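Local coordinates for TerD domain-containing protein (Streptomyces coelicolor A3, PDB 2QZ7), which is of unknown function but belongs to the TerD family, is homologous to tellurium-resistance proteins and binds sodium ions, at residues 55-60 against 104-109. Residues are numbered along the deposited sequence; the frame is centred on the assembly and turned at random.
Sequences APHGRP and IARVIV
A single arginine carries almost the whole contact: the guanidinium of Arg106 is roofed by the His57 imidazole while its NH1 bonds to the backbone carbonyl of Pro56. The NH1 to Pro56 O distance is 2.9 Å, with an N-H...O angle of 149°. The donor is tilted from the carbonyl plane, and the oxygen lies somewhat out of the guanidinium plane, at its edge. Over one guanidinium face, 3.5 Å separates His57 NE2 from Arg106 CZ; the two planes are 33° apart, so the groups overlap without lying parallel. Ile108 CG2 of the same strand packs against the opposite face, toward its rim. Arg106 runs straight out from the strand, CG trans to N (chi1 177°) and the chain extended to NE, and so reaches the loop; on the way its CD passes 3.2 Å from Pro56 O and 4.1 Å from Pro56 CB. Pro56 and His57 occupy the two central positions of a type I turn from Ala55 to Gly58, closed by the hydrogen bond from Gly58 N to Ala55 O (3.2 Å). The turn is part of the loop joining strand 44-52 to strand 62-64, which belong with strand 104-113 to one sheet of the two-sheet TerD domain. A classic beta bulge sets Ala105 and Arg106 opposite Tyr51, which also makes a cation-pi contact with the Arg106 side chain. Arg106 NE forms a salt bridge with Glu157, and NH1 has a second acceptor in Gly187 O. The buried arginine charge is thus met by a carboxylate and two backbone carbonyls, so Arg106 links the turn, its own strand, strand 152-160 and the chain near Gly187; the nearby cation would probably disfavour protonation of His57.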
loop_
_atom_site.group_PDB
_atom_site.type_symbol
_atom_site.label_atom_id
_atom_site.label_comp_id
_atom_site.label_asym_id
_atom_site.label_seq_id
_atom_site.Cartn_x
_atom_site.Cartn_y
_atom_site.Cartn_z
ATOM N N ALA A 55 4.487 -19.171 5.345
ATOM C CA ALA A 55 3.060 -18.848 5.187
ATOM C C ALA A 55 2.860 -17.562 4.396
ATOM O O ALA A 55 2.522 -16.517 4.990
ATOM C CB ALA A 55 2.364 -18.745 6.565
ATOM N N PRO A 56 3.007 -17.623 3.055
ATOM C CA PRO A 56 3.000 -16.403 2.238
ATOM C C PRO A 56 1.665 -15.680 2.228
ATOM O O PRO A 56 1.626 -14.455 1.996
ATOM C CB PRO A 56 3.317 -16.922 0.821
ATOM C CG PRO A 56 3.867 -18.275 1.014
ATOM C CD PRO A 56 3.129 -18.816 2.206
ATOM N N HIS A 57 0.581 -16.439 2.446
ATOM C CA HIS A 57 -0.768 -15.888 2.474
ATOM C C HIS A 57 -1.416 -15.980 3.883
ATOM O O HIS A 57 -2.590 -15.711 4.041
ATOM C CB HIS A 57 -1.659 -16.551 1.397
ATOM C CG HIS A 57 -1.255 -16.225 -0.014
ATOM N ND1 HIS A 57 -0.349 -16.985 -0.722
ATOM C CD2 HIS A 57 -1.625 -15.215 -0.844
ATOM C CE1 HIS A 57 -0.164 -16.452 -1.916
ATOM N NE2 HIS A 57 -0.947 -15.398 -2.028
ATOM N N GLY A 58 -0.634 -16.329 4.902
ATOM C CA GLY A 58 -1.103 -16.308 6.286
ATOM C C GLY A 58 -1.318 -14.920 6.916
ATOM O O GLY A 58 -1.564 -13.915 6.229
ATOM N N ARG A 59 -1.247 -14.876 8.244
ATOM C CA ARG A 59 -1.322 -13.630 8.972
ATOM C C ARG A 59 -0.101 -12.820 8.633
ATOM O O ARG A 59 0.982 -13.402 8.449
ATOM C CB ARG A 59 -1.276 -13.851 10.466
ATOM C CG ARG A 59 -2.270 -14.708 10.996
ATOM C CD ARG A 59 -2.106 -14.733 12.503
ATOM N NE ARG A 59 -3.307 -15.342 13.032
ATOM C CZ ARG A 59 -4.395 -14.653 13.371
ATOM N NH1 ARG A 59 -4.388 -13.328 13.333
ATOM N NH2 ARG A 59 -5.450 -15.340 13.798
ATOM N N PRO A 60 -0.254 -11.477 8.601
ATOM C CA PRO A 60 0.904 -10.623 8.450
ATOM C C PRO A 60 1.915 -10.877 9.572
ATOM O O PRO A 60 1.517 -11.138 10.711
ATOM C CB PRO A 60 0.327 -9.204 8.619
ATOM C CG PRO A 60 -1.105 -9.301 8.324
ATOM C CD PRO A 60 -1.523 -10.708 8.663
ATOM N N ILE A 104 11.141 -13.664 5.627
ATOM C CA ILE A 104 10.023 -12.920 4.993
ATOM C C ILE A 104 10.159 -13.057 3.470
ATOM O O ILE A 104 11.179 -12.679 2.902
ATOM C CB ILE A 104 10.014 -11.420 5.413
ATOM C CG1 ILE A 104 9.624 -11.294 6.881
ATOM C CG2 ILE A 104 9.054 -10.546 4.509
ATOM C CD1 ILE A 104 9.922 -9.978 7.428
ATOM N N ALA A 105 9.128 -13.567 2.812
ATOM C CA ALA A 105 9.227 -13.880 1.394
ATOM C C ALA A 105 8.176 -13.215 0.526
ATOM O O ALA A 105 8.165 -13.401 -0.721
ATOM C CB ALA A 105 9.225 -15.451 1.164
ATOM N N ARG A 106 7.288 -12.451 1.166
ATOM C CA ARG A 106 6.244 -11.749 0.442
ATOM C C ARG A 106 5.897 -10.447 1.160
ATOM O O ARG A 106 5.811 -10.417 2.404
ATOM C CB ARG A 106 5.008 -12.656 0.321
ATOM C CG ARG A 106 3.799 -12.027 -0.360
ATOM C CD ARG A 106 2.778 -13.184 -0.697
ATOM N NE ARG A 106 1.638 -12.639 -1.427
ATOM C CZ ARG A 106 0.446 -12.342 -0.912
ATOM N NH1 ARG A 106 0.173 -12.530 0.375
ATOM N NH2 ARG A 106 -0.485 -11.846 -1.710
ATOM N N VAL A 107 5.720 -9.389 0.365
ATOM C CA VAL A 107 5.273 -8.107 0.835
ATOM C C VAL A 107 4.112 -7.632 -0.042
ATOM O O VAL A 107 4.168 -7.737 -1.273
ATOM C CB VAL A 107 6.426 -7.038 0.819
ATOM C CG1 VAL A 107 5.899 -5.671 1.346
ATOM C CG2 VAL A 107 7.596 -7.539 1.649
ATOM N N ILE A 108 3.052 -7.129 0.576
ATOM C CA ILE A 108 2.027 -6.499 -0.203
ATOM C C ILE A 108 1.736 -5.099 0.254
ATOM O O ILE A 108 1.701 -4.823 1.449
ATOM C CB ILE A 108 0.787 -7.411 -0.453
ATOM C CG1 ILE A 108 -0.468 -6.719 -0.921
ATOM C CG2 ILE A 108 0.454 -8.372 0.655
ATOM C CD1 ILE A 108 -1.194 -7.812 -1.876
ATOM N N VAL A 109 1.579 -4.198 -0.706
ATOM C CA VAL A 109 1.340 -2.786 -0.336
ATOM C C VAL A 109 0.050 -2.340 -0.996
ATOM O O VAL A 109 -0.271 -2.781 -2.092
ATOM C CB VAL A 109 2.566 -1.888 -0.699
ATOM C CG1 VAL A 109 2.821 -1.915 -2.154
ATOM C CG2 VAL A 109 2.359 -0.430 -0.219
#